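Local coordinates for protein NAD-dependent dehydrogenase (Rhizobium meliloti, PDB 4Z0P) that reduces glyoxylate and hydroxypyruvate with NADPH as the hydride donor, belonging to the D-isomer specific 2-hydroxyacid dehydrogenase family, at residues Thr98-Met103 and Met148-Gln153; Phe196-Leu201 and Val229-Gly234; Asp88-Arg93 and Leu308-Val313. All blocks are in the same frame, centred on the assembly; numbering follows the deposited sequence. Where two conformers were deposited one is given.

Contact 1: Thr98-Met103 and Met148-Gln153; sequences TLTTRM and MGVLGQ. With NDP (NADPH dihydro-nicotinamide-adenine-dinucleotide phosphate), chain H.
Thr100 and Leu151 bring two helices together where their CA atoms lie 5.6 Å apart, helix 97-115 passing the first turn of helix 150-161, whose N-cap is Gly149. Leu151 makes the largest share of the contact and uses its two methyls separately. CD2 rests against the backbone of the other helix at Thr100 CA, 3.7 Å away, while CD1 faces Met103 CE and also touches the nicotinamide ring at NDP C6N. CG, anti to the carbonyl carbon (chi1 -60°), sends one methyl to helix 97-115 and the other to the cofactor. Met103 bends at its last two torsions and crosses Leu151 at about a right angle; its CE methyl reaches NDP C3N at 3.5 Å. Thr100 meets Val150 through OG1, which lies 3.4 Å from CG1, a van der Waals contact with a methyl; the hydroxyl's hydrogen bond goes to Asp96 O, just before helix 97-115.

The polar work is directed at the cofactor. Val150 N donates to NDP O2A at 2.9 Å and Leu151 N to NDP O1N, both nearly straight, one bond to each phosphate. Gly149 CA lies so close to NDP O5B that a side chain there would collide with it, in keeping with a Rossmann-type GxGxxG turn. The helix start thus probably stabilises the pyrophosphate charge through its amides and dipole, while apolar side chains seat the nicotinamide end.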
loop_
_atom_site.group_PDB
_atom_site.type_symbol
_atom_site.label_atom_id
_atom_site.label_comp_id
_atom_site.label_asym_id
_atom_site.label_seq_id
_atom_site.Cartn_x
_atom_site.Cartn_y
_atom_site.Cartn_z
ATOM N N THR A 98 -2.547 -16.504 7.211
ATOM C CA THR A 98 -1.631 -16.228 6.080
ATOM C C THR A 98 -2.392 -15.784 4.832
ATOM O O THR A 98 -1.981 -14.844 4.129
ATOM C CB THR A 98 -0.761 -17.461 5.695
ATOM O OG1 THR A 98 -1.608 -18.560 5.297
ATOM C CG2 THR A 98 0.162 -17.840 6.846
ATOM N N LEU A 99 -3.541 -16.413 4.580
ATOM C CA LEU A 99 -4.326 -16.046 3.394
ATOM C C LEU A 99 -4.940 -14.654 3.560
ATOM O O LEU A 99 -4.869 -13.781 2.676
ATOM C CB LEU A 99 -5.409 -17.110 3.139
ATOM C CG LEU A 99 -6.106 -17.018 1.786
ATOM C CD1 LEU A 99 -5.203 -17.393 0.643
ATOM C CD2 LEU A 99 -7.287 -17.989 1.803
ATOM N N THR A 100 -5.503 -14.419 4.737
ATOM C CA THR A 100 -6.139 -13.150 5.028
ATOM C C THR A 100 -5.170 -11.994 4.946
ATOM O O THR A 100 -5.487 -10.943 4.360
ATOM C CB THR A 100 -6.773 -13.202 6.424
ATOM O OG1 THR A 100 -7.662 -14.327 6.477
ATOM C CG2 THR A 100 -7.555 -11.952 6.718
ATOM N N THR A 101 -3.996 -12.167 5.547
ATOM C CA THR A 101 -3.025 -11.069 5.587
ATOM C C THR A 101 -2.523 -10.731 4.179
ATOM O O THR A 101 -2.308 -9.559 3.849
ATOM C CB THR A 101 -1.903 -11.329 6.610
ATOM O OG1 THR A 101 -1.350 -10.081 7.019
ATOM C CG2 THR A 101 -0.805 -12.248 6.095
ATOM N N ARG A 102 -2.404 -11.751 3.344
ATOM C CA ARG A 102 -1.973 -11.581 1.950
ATOM C C ARG A 102 -3.008 -10.819 1.124
ATOM O O ARG A 102 -2.657 -9.906 0.346
ATOM C CB ARG A 102 -1.640 -12.930 1.340
ATOM C CG ARG A 102 -0.356 -13.564 1.833
ATOM C CD ARG A 102 -0.285 -15.034 1.460
ATOM N NE ARG A 102 0.997 -15.641 1.849
ATOM C CZ ARG A 102 2.095 -15.674 1.084
ATOM N NH1 ARG A 102 2.072 -15.205 -0.151
ATOM N NH2 ARG A 102 3.212 -16.235 1.553
ATOM N N MET A 103 -4.287 -11.172 1.284
ATOM C CA MET A 103 -5.336 -10.440 0.572
ATOM C C MET A 103 -5.322 -8.965 0.969
ATOM O O MET A 103 -5.413 -8.082 0.104
ATOM C CB MET A 103 -6.712 -11.039 0.807
ATOM C CG MET A 103 -7.825 -10.313 0.077
ATOM S SD MET A 103 -7.611 -10.256 -1.715
ATOM C CE MET A 103 -8.255 -11.863 -2.191
ATOM N N MET A 148 -18.311 -9.014 3.188
ATOM C CA MET A 148 -17.876 -8.680 4.552
ATOM C C MET A 148 -17.586 -9.954 5.335
ATOM O O MET A 148 -18.035 -10.110 6.475
ATOM C CB MET A 148 -18.979 -7.891 5.270
ATOM C CG MET A 148 -19.052 -6.431 4.890
ATOM S SD MET A 148 -17.715 -5.523 5.682
ATOM C CE MET A 148 -16.513 -5.431 4.361
ATOM N N GLY A 149 -16.861 -10.868 4.715
ATOM C CA GLY A 149 -16.503 -12.113 5.339
ATOM C C GLY A 149 -15.110 -12.042 5.922
ATOM O O GLY A 149 -14.642 -10.972 6.340
ATOM N N VAL A 150 -14.422 -13.176 5.925
ATOM C CA VAL A 150 -13.073 -13.225 6.491
ATOM C C VAL A 150 -12.180 -12.179 5.819
ATOM O O VAL A 150 -11.510 -11.374 6.495
ATOM C CB VAL A 150 -12.464 -14.636 6.357
ATOM C CG1 VAL A 150 -11.010 -14.660 6.805
ATOM C CG2 VAL A 150 -13.247 -15.624 7.219
ATOM N N LEU A 151 -12.194 -12.153 4.488
ATOM C CA LEU A 151 -11.278 -11.268 3.750
ATOM C C LEU A 151 -11.757 -9.824 3.769
ATOM O O LEU A 151 -10.976 -8.901 4.050
ATOM C CB LEU A 151 -11.072 -11.796 2.323
ATOM C CG LEU A 151 -10.480 -13.201 2.238
ATOM C CD1 LEU A 151 -10.268 -13.645 0.783
ATOM C CD2 LEU A 151 -9.205 -13.368 3.051
ATOM N N GLY A 152 -13.043 -9.616 3.510
ATOM C CA GLY A 152 -13.603 -8.268 3.523
ATOM C C GLY A 152 -13.438 -7.545 4.848
ATOM O O GLY A 152 -13.079 -6.357 4.888
ATOM N N GLN A 153 -13.659 -8.259 5.944
ATOM C CA GLN A 153 -13.518 -7.608 7.261
ATOM C C GLN A 153 -12.079 -7.186 7.566
ATOM O O GLN A 153 -11.833 -6.085 8.073
ATOM C CB GLN A 153 -14.062 -8.456 8.384
ATOM C CG GLN A 153 -15.559 -8.642 8.257
ATOM C CD GLN A 153 -16.120 -9.435 9.403
ATOM O OE1 GLN A 153 -15.662 -9.295 10.527
ATOM N NE2 GLN A 153 -17.112 -10.267 9.129
HETATM P PA NDP H . -16.495 -15.515 3.311
HETATM O O1A NDP H . -17.454 -16.677 3.105
HETATM O O2A NDP H . -15.879 -15.362 4.662
HETATM O O5B NDP H . -17.311 -14.201 2.970
HETATM C C5B NDP H . -18.186 -14.077 1.869
HETATM C C4B NDP H . -18.952 -12.791 2.025
HETATM O O4B NDP H . -19.700 -12.603 0.826
HETATM C C3B NDP H . -19.961 -12.798 3.172
HETATM O O3B NDP H . -19.975 -11.493 3.741
HETATM C C2B NDP H . -21.271 -13.093 2.474
HETATM O O2B NDP H . -22.421 -12.583 3.119
HETATM C C1B NDP H . -21.047 -12.349 1.183
HETATM N N9A NDP H . -21.985 -12.830 0.155
HETATM C C8A NDP H . -22.058 -14.027 -0.460
HETATM N N7A NDP H . -23.032 -14.113 -1.337
HETATM C C5A NDP H . -23.630 -12.886 -1.284
HETATM C C6A NDP H . -24.740 -12.329 -1.950
HETATM N N6A NDP H . -25.451 -13.009 -2.879
HETATM N N1A NDP H . -25.092 -11.045 -1.660
HETATM C C2A NDP H . -24.384 -10.373 -0.740
HETATM N N3A NDP H . -23.326 -10.799 -0.042
HETATM C C4A NDP H . -22.990 -12.073 -0.373
HETATM O O3 NDP H . -15.413 -15.679 2.123
HETATM P PN NDP H . -13.910 -15.074 2.225
HETATM O O1N NDP H . -13.954 -13.657 2.687
HETATM O O2N NDP H . -13.014 -16.035 2.922
HETATM O O5D NDP H . -13.526 -15.194 0.685
HETATM C C5D NDP H . -14.245 -14.435 -0.267
HETATM C C4D NDP H . -13.880 -14.862 -1.681
HETATM O O4D NDP H . -12.600 -14.341 -2.046
HETATM C C3D NDP H . -13.714 -16.356 -1.924
HETATM O O3D NDP H . -14.998 -16.994 -2.084
HETATM C C2D NDP H . -12.867 -16.460 -3.177
HETATM O O2D NDP H . -13.701 -16.514 -4.348
HETATM C C1D NDP H . -12.123 -15.100 -3.146
HETATM N N1N NDP H . -10.671 -15.250 -3.028
HETATM C C2N NDP H . -9.824 -14.813 -4.039
HETATM C C3N NDP H . -8.469 -14.925 -3.941
HETATM C C7N NDP H . -7.523 -14.327 -4.940
HETATM O O7N NDP H . -6.337 -14.712 -4.920
HETATM N N7N NDP H . -7.956 -13.444 -5.814
HETATM C C4N NDP H . -7.882 -15.588 -2.751
HETATM C C5N NDP H . -8.860 -16.041 -1.731
HETATM C C6N NDP H . -10.159 -15.852 -1.869
HETATM P P2B NDP H . -22.997 -13.267 4.458
HETATM O O1X NDP H . -21.999 -12.882 5.520
HETATM O O2X NDP H . -24.335 -12.566 4.611
HETATM O O3X NDP H . -23.085 -14.725 4.199
#

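Contact 2: Phe196-Leu201 and Val229-Gly234; sequences FLVGLL and VFINAG. With NDP (NADPH dihydro-nicotinamide-adenine-dinucleotide phosphate), chain H.
Backbone hydrogen bonds join Phe196-Leu201 to Val229-Gly234 as parallel neighbours in the sheet. Leu197 N donates to Val229 O, Ile231 N to Leu197 O at 2.7 Å, and Gly199 N to Ile231 O; just past strand 229-232, Ala233 N donates to Gly199 O at 3.1 Å.

Apolar contacts form on both faces. On one, the Phe196 ring lies alongside Val229, CD1 being 3.8 Å from CB, and Val198 CG2 meets Ile231 CD1. On the other, Leu197 CD2 packs on Phe230 CD1.

Polar side-chain contacts centre on Asn232: with CG anti to the backbone N (chi1 -168°), OD1 is placed to accept from Gly234 N at 2.9 Å, an Asx turn, and from a water that in turn accepts from Leu201 N; ND2 binds Gln239 OE1. Were Asn232 replaced by an alanine, Gly234 N would probably lose its acceptor and the water its link, leaving the turn free to shift.

Cofactor contacts follow directly: Ala233 O accepts from NDP N7N at 2.9 Å, and Leu201 CD2 packs near NDP O4B. The carboxamide bond probably helps set how the nicotinamide is turned, and the Asx turn is likely to steady the backbone offering this acceptor.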
loop_
_atom_site.group_PDB
_atom_site.type_symbol
_atom_site.label_atom_id
_atom_site.label_comp_id
_atom_site.label_asym_id
_atom_site.label_seq_id
_atom_site.Cartn_x
_atom_site.Cartn_y
_atom_site.Cartn_z
ATOM N N PHE A 196 -14.010 4.074 -4.308
ATOM C CA PHE A 196 -13.245 2.888 -4.712
ATOM C C PHE A 196 -14.055 1.669 -4.295
ATOM O O PHE A 196 -14.199 1.406 -3.104
ATOM C CB PHE A 196 -11.886 2.779 -3.995
ATOM C CG PHE A 196 -10.842 3.825 -4.353
ATOM C CD1 PHE A 196 -11.069 4.877 -5.237
ATOM C CD2 PHE A 196 -9.594 3.751 -3.727
ATOM C CE1 PHE A 196 -10.061 5.805 -5.511
ATOM C CE2 PHE A 196 -8.596 4.688 -3.987
ATOM C CZ PHE A 196 -8.834 5.712 -4.874
ATOM N N LEU A 197 -14.546 0.912 -5.280
ATOM C CA LEU A 197 -15.305 -0.305 -5.022
ATOM C C LEU A 197 -14.373 -1.494 -5.008
ATOM O O LEU A 197 -13.672 -1.723 -5.993
ATOM C CB LEU A 197 -16.361 -0.506 -6.110
ATOM C CG LEU A 197 -17.233 -1.765 -5.956
ATOM C CD1 LEU A 197 -18.046 -1.710 -4.685
ATOM C CD2 LEU A 197 -18.156 -1.922 -7.145
ATOM N N VAL A 198 -14.403 -2.270 -3.927
ATOM C CA VAL A 198 -13.587 -3.476 -3.777
ATOM C C VAL A 198 -14.501 -4.686 -3.707
ATOM O O VAL A 198 -15.362 -4.772 -2.824
ATOM C CB VAL A 198 -12.738 -3.442 -2.499
ATOM C CG1 VAL A 198 -11.984 -4.757 -2.279
ATOM C CG2 VAL A 198 -11.718 -2.302 -2.586
ATOM N N GLY A 199 -14.299 -5.625 -4.624
ATOM C CA GLY A 199 -15.026 -6.885 -4.630
ATOM C C GLY A 199 -14.257 -8.013 -3.927
ATOM O O GLY A 199 -13.178 -8.407 -4.366
ATOM N N LEU A 200 -14.847 -8.529 -2.859
ATOM C CA LEU A 200 -14.363 -9.703 -2.127
ATOM C C LEU A 200 -15.517 -10.675 -1.856
ATOM O O LEU A 200 -15.670 -11.190 -0.760
ATOM C CB LEU A 200 -13.692 -9.283 -0.840
ATOM C CG LEU A 200 -12.303 -8.660 -1.067
ATOM C CD1 LEU A 200 -11.806 -7.998 0.214
ATOM C CD2 LEU A 200 -11.306 -9.679 -1.567
ATOM N N LEU A 201 -16.304 -10.904 -2.893
ATOM C CA LEU A 201 -17.428 -11.851 -2.867
ATOM C C LEU A 201 -16.990 -13.193 -3.451
ATOM O O LEU A 201 -16.161 -13.242 -4.357
ATOM C CB LEU A 201 -18.578 -11.341 -3.732
ATOM C CG LEU A 201 -19.384 -10.126 -3.251
ATOM C CD1 LEU A 201 -20.241 -9.581 -4.377
ATOM C CD2 LEU A 201 -20.219 -10.492 -2.033
ATOM N N VAL A 229 -13.370 4.024 -9.053
ATOM C CA VAL A 229 -12.475 2.926 -9.398
ATOM C C VAL A 229 -13.077 1.588 -8.989
ATOM O O VAL A 229 -13.741 1.487 -7.957
ATOM C CB VAL A 229 -11.128 3.135 -8.659
ATOM C CG1 VAL A 229 -10.178 1.964 -8.815
ATOM C CG2 VAL A 229 -10.488 4.405 -9.209
ATOM N N PHE A 230 -12.829 0.560 -9.800
ATOM C CA PHE A 230 -13.288 -0.801 -9.526
ATOM C C PHE A 230 -12.108 -1.724 -9.280
ATOM O O PHE A 230 -11.206 -1.846 -10.125
ATOM C CB PHE A 230 -14.093 -1.341 -10.705
ATOM C CG PHE A 230 -14.553 -2.762 -10.533
ATOM C CD1 PHE A 230 -15.244 -3.159 -9.385
ATOM C CD2 PHE A 230 -14.338 -3.705 -11.519
ATOM C CE1 PHE A 230 -15.702 -4.468 -9.234
ATOM C CE2 PHE A 230 -14.794 -5.018 -11.372
ATOM C CZ PHE A 230 -15.478 -5.401 -10.229
ATOM N N ILE A 231 -12.146 -2.418 -8.146
ATOM C CA ILE A 231 -11.059 -3.312 -7.730
ATOM C C ILE A 231 -11.684 -4.657 -7.417
ATOM O O ILE A 231 -12.589 -4.740 -6.556
ATOM C CB ILE A 231 -10.373 -2.755 -6.477
ATOM C CG1 ILE A 231 -9.676 -1.428 -6.794
ATOM C CG2 ILE A 231 -9.414 -3.779 -5.846
ATOM C CD1 ILE A 231 -9.421 -0.617 -5.545
ATOM N N ASN A 232 -11.298 -5.699 -8.152
ATOM C CA ASN A 232 -11.872 -7.026 -7.895
ATOM C C ASN A 232 -10.837 -8.100 -7.652
ATOM O O ASN A 232 -9.961 -8.331 -8.489
ATOM C CB ASN A 232 -12.792 -7.473 -9.034
ATOM C CG ASN A 232 -13.636 -8.710 -8.679
ATOM O OD1 ASN A 232 -13.798 -9.087 -7.512
ATOM N ND2 ASN A 232 -14.201 -9.319 -9.693
ATOM N N ALA A 233 -10.934 -8.748 -6.500
ATOM C CA ALA A 233 -10.125 -9.931 -6.204
ATOM C C ALA A 233 -10.956 -11.086 -5.683
ATOM O O ALA A 233 -10.408 -12.011 -5.053
ATOM C CB ALA A 233 -9.010 -9.599 -5.217
ATOM N N GLY A 234 -12.250 -11.067 -5.985
ATOM C CA GLY A 234 -13.135 -12.175 -5.652
ATOM C C GLY A 234 -13.057 -13.250 -6.714
ATOM O O GLY A 234 -12.157 -14.116 -6.689
HETATM P PA NDP H . -16.495 -15.515 3.311
HETATM O O1A NDP H . -17.454 -16.677 3.105
HETATM O O2A NDP H . -15.879 -15.362 4.662
HETATM O O5B NDP H . -17.311 -14.201 2.970
HETATM C C5B NDP H . -18.186 -14.077 1.869
HETATM C C4B NDP H . -18.952 -12.791 2.025
HETATM O O4B NDP H . -19.700 -12.603 0.826
HETATM C C3B NDP H . -19.961 -12.798 3.172
HETATM O O3B NDP H . -19.975 -11.493 3.741
HETATM C C2B NDP H . -21.271 -13.093 2.474
HETATM O O2B NDP H . -22.421 -12.583 3.119
HETATM C C1B NDP H . -21.047 -12.349 1.183
HETATM N N9A NDP H . -21.985 -12.830 0.155
HETATM C C8A NDP H . -22.058 -14.027 -0.460
HETATM N N7A NDP H . -23.032 -14.113 -1.337
HETATM C C5A NDP H . -23.630 -12.886 -1.284
HETATM C C6A NDP H . -24.740 -12.329 -1.950
HETATM N N6A NDP H . -25.451 -13.009 -2.879
HETATM N N1A NDP H . -25.092 -11.045 -1.660
HETATM C C2A NDP H . -24.384 -10.373 -0.740
HETATM N N3A NDP H . -23.326 -10.799 -0.042
HETATM C C4A NDP H . -22.990 -12.073 -0.373
HETATM O O3 NDP H . -15.413 -15.679 2.123
HETATM P PN NDP H . -13.910 -15.074 2.225
HETATM O O1N NDP H . -13.954 -13.657 2.687
HETATM O O2N NDP H . -13.014 -16.035 2.922
HETATM O O5D NDP H . -13.526 -15.194 0.685
HETATM C C5D NDP H . -14.245 -14.435 -0.267
HETATM C C4D NDP H . -13.880 -14.862 -1.681
HETATM O O4D NDP H . -12.600 -14.341 -2.046
HETATM C C3D NDP H . -13.714 -16.356 -1.924
HETATM O O3D NDP H . -14.998 -16.994 -2.084
HETATM C C2D NDP H . -12.867 -16.460 -3.177
HETATM O O2D NDP H . -13.701 -16.514 -4.348
HETATM C C1D NDP H . -12.123 -15.100 -3.146
HETATM N N1N NDP H . -10.671 -15.250 -3.028
HETATM C C2N NDP H . -9.824 -14.813 -4.039
HETATM C C3N NDP H . -8.469 -14.925 -3.941
HETATM C C7N NDP H . -7.523 -14.327 -4.940
HETATM O O7N NDP H . -6.337 -14.712 -4.920
HETATM N N7N NDP H . -7.956 -13.444 -5.814
HETATM C C4N NDP H . -7.882 -15.588 -2.751
HETATM C C5N NDP H . -8.860 -16.041 -1.731
HETATM C C6N NDP H . -10.159 -15.852 -1.869
HETATM P P2B NDP H . -22.997 -13.267 4.458
HETATM O O1X NDP H . -21.999 -12.882 5.520
HETATM O O2X NDP H . -24.335 -12.566 4.611
HETATM O O3X NDP H . -23.085 -14.725 4.199
HETATM O O HOH W 1 -15.861 -9.906 -5.723
#

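Contact 3: Asp88-Arg93 and Leu308-Val313; sequences DVPLVR and LPLEHV. With NDP (NADPH dihydro-nicotinamide-adenine-dinucleotide phosphate), chain H.
His312, Val92 and Val313 bury the most surface where Asp88-Arg93 meets Leu308-Val313. The carbonyl of His312 accepts from Arg93 N at 2.9 Å, almost straight, and also receives the CA-H of Val92. Its CB sits 3.6 Å from Arg93 O, and the imidazole plane stands nearly perpendicular to the Arg93 guanidinium.

Val92 spreads its methyls: CG1, anti to the backbone N (chi1 174°), is laid against Glu311 O at 3.4 Å, while CG2 turns to Leu310 CD1 and Val313 CG2. Val313 answers through its backbone, CA approaching Leu91 O at 3.4 Å, and its CG1 lies by Pro90 CB. Leu310 CD1 closes the far end against the Pro90 ring, 3.5 Å from CB.

Arg93 NH1 donates to NDP O2N at 2.8 Å and NH2 to the same oxygen, which lies at the guanidinium edge in its plane, while NDP O1A is over one face; NH1 also binds Ala75 O.

Strand 91-92 is one of the two outermost strands within this chain of the five-stranded parallel sheet, paired with strand 69-72; the loop after helix 290-305 meets it at a single bridge, Val92 with Val313, Leu310 packing on Gln300 and Phe304 of that helix.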
loop_
_atom_site.group_PDB
_atom_site.type_symbol
_atom_site.label_atom_id
_atom_site.label_comp_id
_atom_site.label_asym_id
_atom_site.label_seq_id
_atom_site.Cartn_x
_atom_site.Cartn_y
_atom_site.Cartn_z
ATOM N N ASP A 88 -20.804 -36.557 -1.203
ATOM C CA ASP A 88 -21.750 -35.992 -0.254
ATOM C C ASP A 88 -21.181 -36.086 1.170
ATOM O O ASP A 88 -21.710 -36.788 2.029
ATOM C CB ASP A 88 -23.088 -36.751 -0.417
ATOM C CG ASP A 88 -24.227 -36.171 0.395
ATOM O OD1 ASP A 88 -24.193 -34.987 0.747
ATOM O OD2 ASP A 88 -25.186 -36.921 0.671
ATOM N N VAL A 89 -20.084 -35.368 1.405
ATOM C CA VAL A 89 -19.382 -35.353 2.676
ATOM C C VAL A 89 -18.928 -33.899 2.874
ATOM O O VAL A 89 -18.981 -33.119 1.920
ATOM C CB VAL A 89 -18.163 -36.322 2.668
ATOM C CG1 VAL A 89 -18.579 -37.743 2.387
ATOM C CG2 VAL A 89 -17.104 -35.882 1.652
ATOM N N PRO A 90 -18.465 -33.537 4.076
ATOM C CA PRO A 90 -18.094 -32.145 4.293
ATOM C C PRO A 90 -16.982 -31.670 3.372
ATOM O O PRO A 90 -16.020 -32.406 3.137
ATOM C CB PRO A 90 -17.600 -32.107 5.738
ATOM C CG PRO A 90 -18.251 -33.283 6.392
ATOM C CD PRO A 90 -18.402 -34.322 5.329
ATOM N N LEU A 91 -17.181 -30.469 2.838
ATOM C CA LEU A 91 -16.177 -29.757 2.072
ATOM C C LEU A 91 -15.688 -28.592 2.920
ATOM O O LEU A 91 -16.483 -27.700 3.275
ATOM C CB LEU A 91 -16.767 -29.255 0.755
ATOM C CG LEU A 91 -15.915 -28.291 -0.074
ATOM C CD1 LEU A 91 -14.635 -28.968 -0.529
ATOM C CD2 LEU A 91 -16.722 -27.847 -1.293
ATOM N N VAL A 92 -14.393 -28.605 3.235
ATOM C CA VAL A 92 -13.776 -27.643 4.134
ATOM C C VAL A 92 -12.976 -26.657 3.299
ATOM O O VAL A 92 -12.087 -27.078 2.558
ATOM C CB VAL A 92 -12.825 -28.341 5.134
ATOM C CG1 VAL A 92 -12.062 -27.324 5.978
ATOM C CG2 VAL A 92 -13.613 -29.284 6.036
ATOM N N ARG A 93 -13.258 -25.354 3.428
ATOM C CA ARG A 93 -12.491 -24.346 2.673
ATOM C C ARG A 93 -11.273 -23.892 3.474
ATOM O O ARG A 93 -11.189 -24.103 4.676
ATOM C CB ARG A 93 -13.392 -23.155 2.287
ATOM C CG ARG A 93 -13.701 -22.197 3.428
ATOM C CD ARG A 93 -14.917 -21.336 3.126
ATOM N NE ARG A 93 -15.016 -20.225 4.053
ATOM C CZ ARG A 93 -14.448 -19.034 3.872
ATOM N NH1 ARG A 93 -13.718 -18.765 2.793
ATOM N NH2 ARG A 93 -14.597 -18.110 4.791
ATOM N N LEU A 308 -14.861 -34.097 16.987
ATOM C CA LEU A 308 -15.182 -32.671 17.051
ATOM C C LEU A 308 -15.660 -32.164 15.689
ATOM O O LEU A 308 -15.273 -32.715 14.666
ATOM C CB LEU A 308 -13.968 -31.861 17.501
ATOM C CG LEU A 308 -13.442 -32.168 18.904
ATOM C CD1 LEU A 308 -12.078 -31.531 19.101
ATOM C CD2 LEU A 308 -14.406 -31.673 19.971
ATOM N N PRO A 309 -16.526 -31.130 15.684
ATOM C CA PRO A 309 -17.029 -30.604 14.414
ATOM C C PRO A 309 -15.928 -30.005 13.554
ATOM O O PRO A 309 -15.066 -29.304 14.070
ATOM C CB PRO A 309 -18.029 -29.512 14.823
ATOM C CG PRO A 309 -17.911 -29.343 16.292
ATOM C CD PRO A 309 -17.214 -30.540 16.848
ATOM N N LEU A 310 -15.962 -30.286 12.256
ATOM C CA LEU A 310 -15.089 -29.594 11.318
ATOM C C LEU A 310 -15.404 -28.108 11.311
ATOM O O LEU A 310 -16.550 -27.704 11.504
ATOM C CB LEU A 310 -15.258 -30.164 9.903
ATOM C CG LEU A 310 -14.741 -31.586 9.698
ATOM C CD1 LEU A 310 -15.359 -32.191 8.445
ATOM C CD2 LEU A 310 -13.223 -31.582 9.585
ATOM N N GLU A 311 -14.381 -27.303 11.070
ATOM C CA GLU A 311 -14.517 -25.846 10.944
ATOM C C GLU A 311 -14.423 -25.454 9.477
ATOM O O GLU A 311 -13.802 -26.157 8.686
ATOM C CB GLU A 311 -13.423 -25.155 11.756
ATOM C CG GLU A 311 -13.567 -25.419 13.252
ATOM C CD GLU A 311 -12.313 -25.137 14.062
ATOM O OE1 GLU A 311 -11.185 -25.294 13.556
ATOM O OE2 GLU A 311 -12.464 -24.776 15.238
ATOM N N HIS A 312 -15.063 -24.334 9.119
ATOM C CA HIS A 312 -14.993 -23.775 7.768
ATOM C C HIS A 312 -15.618 -24.690 6.724
ATOM O O HIS A 312 -15.139 -24.777 5.603
ATOM C CB HIS A 312 -13.549 -23.419 7.367
ATOM C CG HIS A 312 -12.766 -22.776 8.465
ATOM N ND1 HIS A 312 -13.156 -21.599 9.053
ATOM C CD2 HIS A 312 -11.646 -23.170 9.113
ATOM C CE1 HIS A 312 -12.302 -21.281 10.007
ATOM N NE2 HIS A 312 -11.371 -22.215 10.059
ATOM N N VAL A 313 -16.728 -25.319 7.097
ATOM C CA VAL A 313 -17.441 -26.203 6.186
ATOM C C VAL A 313 -18.382 -25.373 5.314
ATOM O O VAL A 313 -19.178 -24.597 5.817
ATOM C CB VAL A 313 -18.241 -27.252 6.970
ATOM C CG1 VAL A 313 -19.048 -28.158 6.040
ATOM C CG2 VAL A 313 -17.297 -28.084 7.830
HETATM P PA NDP H . -16.495 -15.515 3.311
HETATM O O1A NDP H . -17.454 -16.677 3.105
HETATM O O2A NDP H . -15.879 -15.362 4.662
HETATM O O5B NDP H . -17.311 -14.201 2.970
HETATM C C5B NDP H . -18.186 -14.077 1.869
HETATM C C4B NDP H . -18.952 -12.791 2.025
HETATM O O4B NDP H . -19.700 -12.603 0.826
HETATM C C3B NDP H . -19.961 -12.798 3.172
HETATM O O3B NDP H . -19.975 -11.493 3.741
HETATM C C2B NDP H . -21.271 -13.093 2.474
HETATM O O2B NDP H . -22.421 -12.583 3.119
HETATM C C1B NDP H . -21.047 -12.349 1.183
HETATM N N9A NDP H . -21.985 -12.830 0.155
HETATM C C8A NDP H . -22.058 -14.027 -0.460
HETATM N N7A NDP H . -23.032 -14.113 -1.337
HETATM C C5A NDP H . -23.630 -12.886 -1.284
HETATM C C6A NDP H . -24.740 -12.329 -1.950
HETATM N N6A NDP H . -25.451 -13.009 -2.879
HETATM N N1A NDP H . -25.092 -11.045 -1.660
HETATM C C2A NDP H . -24.384 -10.373 -0.740
HETATM N N3A NDP H . -23.326 -10.799 -0.042
HETATM C C4A NDP H . -22.990 -12.073 -0.373
HETATM O O3 NDP H . -15.413 -15.679 2.123
HETATM P PN NDP H . -13.910 -15.074 2.225
HETATM O O1N NDP H . -13.954 -13.657 2.687
HETATM O O2N NDP H . -13.014 -16.035 2.922
HETATM O O5D NDP H . -13.526 -15.194 0.685
HETATM C C5D NDP H . -14.245 -14.435 -0.267
HETATM C C4D NDP H . -13.880 -14.862 -1.681
HETATM O O4D NDP H . -12.600 -14.341 -2.046
HETATM C C3D NDP H . -13.714 -16.356 -1.924
HETATM O O3D NDP H . -14.998 -16.994 -2.084
HETATM C C2D NDP H . -12.867 -16.460 -3.177
HETATM O O2D NDP H . -13.701 -16.514 -4.348
HETATM C C1D NDP H . -12.123 -15.100 -3.146
HETATM N N1N NDP H . -10.671 -15.250 -3.028
HETATM C C2N NDP H . -9.824 -14.813 -4.039
HETATM C C3N NDP H . -8.469 -14.925 -3.941
HETATM C C7N NDP H . -7.523 -14.327 -4.940
HETATM O O7N NDP H . -6.337 -14.712 -4.920
HETATM N N7N NDP H . -7.956 -13.444 -5.814
HETATM C C4N NDP H . -7.882 -15.588 -2.751
HETATM C C5N NDP H . -8.860 -16.041 -1.731
HETATM C C6N NDP H . -10.159 -15.852 -1.869
HETATM P P2B NDP H . -22.997 -13.267 4.458
HETATM O O1X NDP H . -21.999 -12.882 5.520
HETATM O O2X NDP H . -24.335 -12.566 4.611
HETATM O O3X NDP H . -23.085 -14.725 4.199
#

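In the fold
The three contacts show how distant parts of a chain can converge on one dinucleotide. Contact 3 closes the longest loop, and contacts 1 and 2 follow in series inside it. Contact 3 lies on the five-stranded parallel sheet; contact 2 is internal to the seven-stranded Rossmann-type sheet. Contact 1 lies between them in the fold, its helix 97-115 following strand 91-92 in the chain. Centres of contacts 1 and 2 are about 13 Å apart, with Met103 and Leu200 touching; contacts 1 and 3 are about 19 Å apart, joined where Val150 packs on Arg93. Contacts 2 and 3, about 28 Å apart between centres, do not touch, yet NADPH reaches both, consistent with a site formed between the two sheet regions.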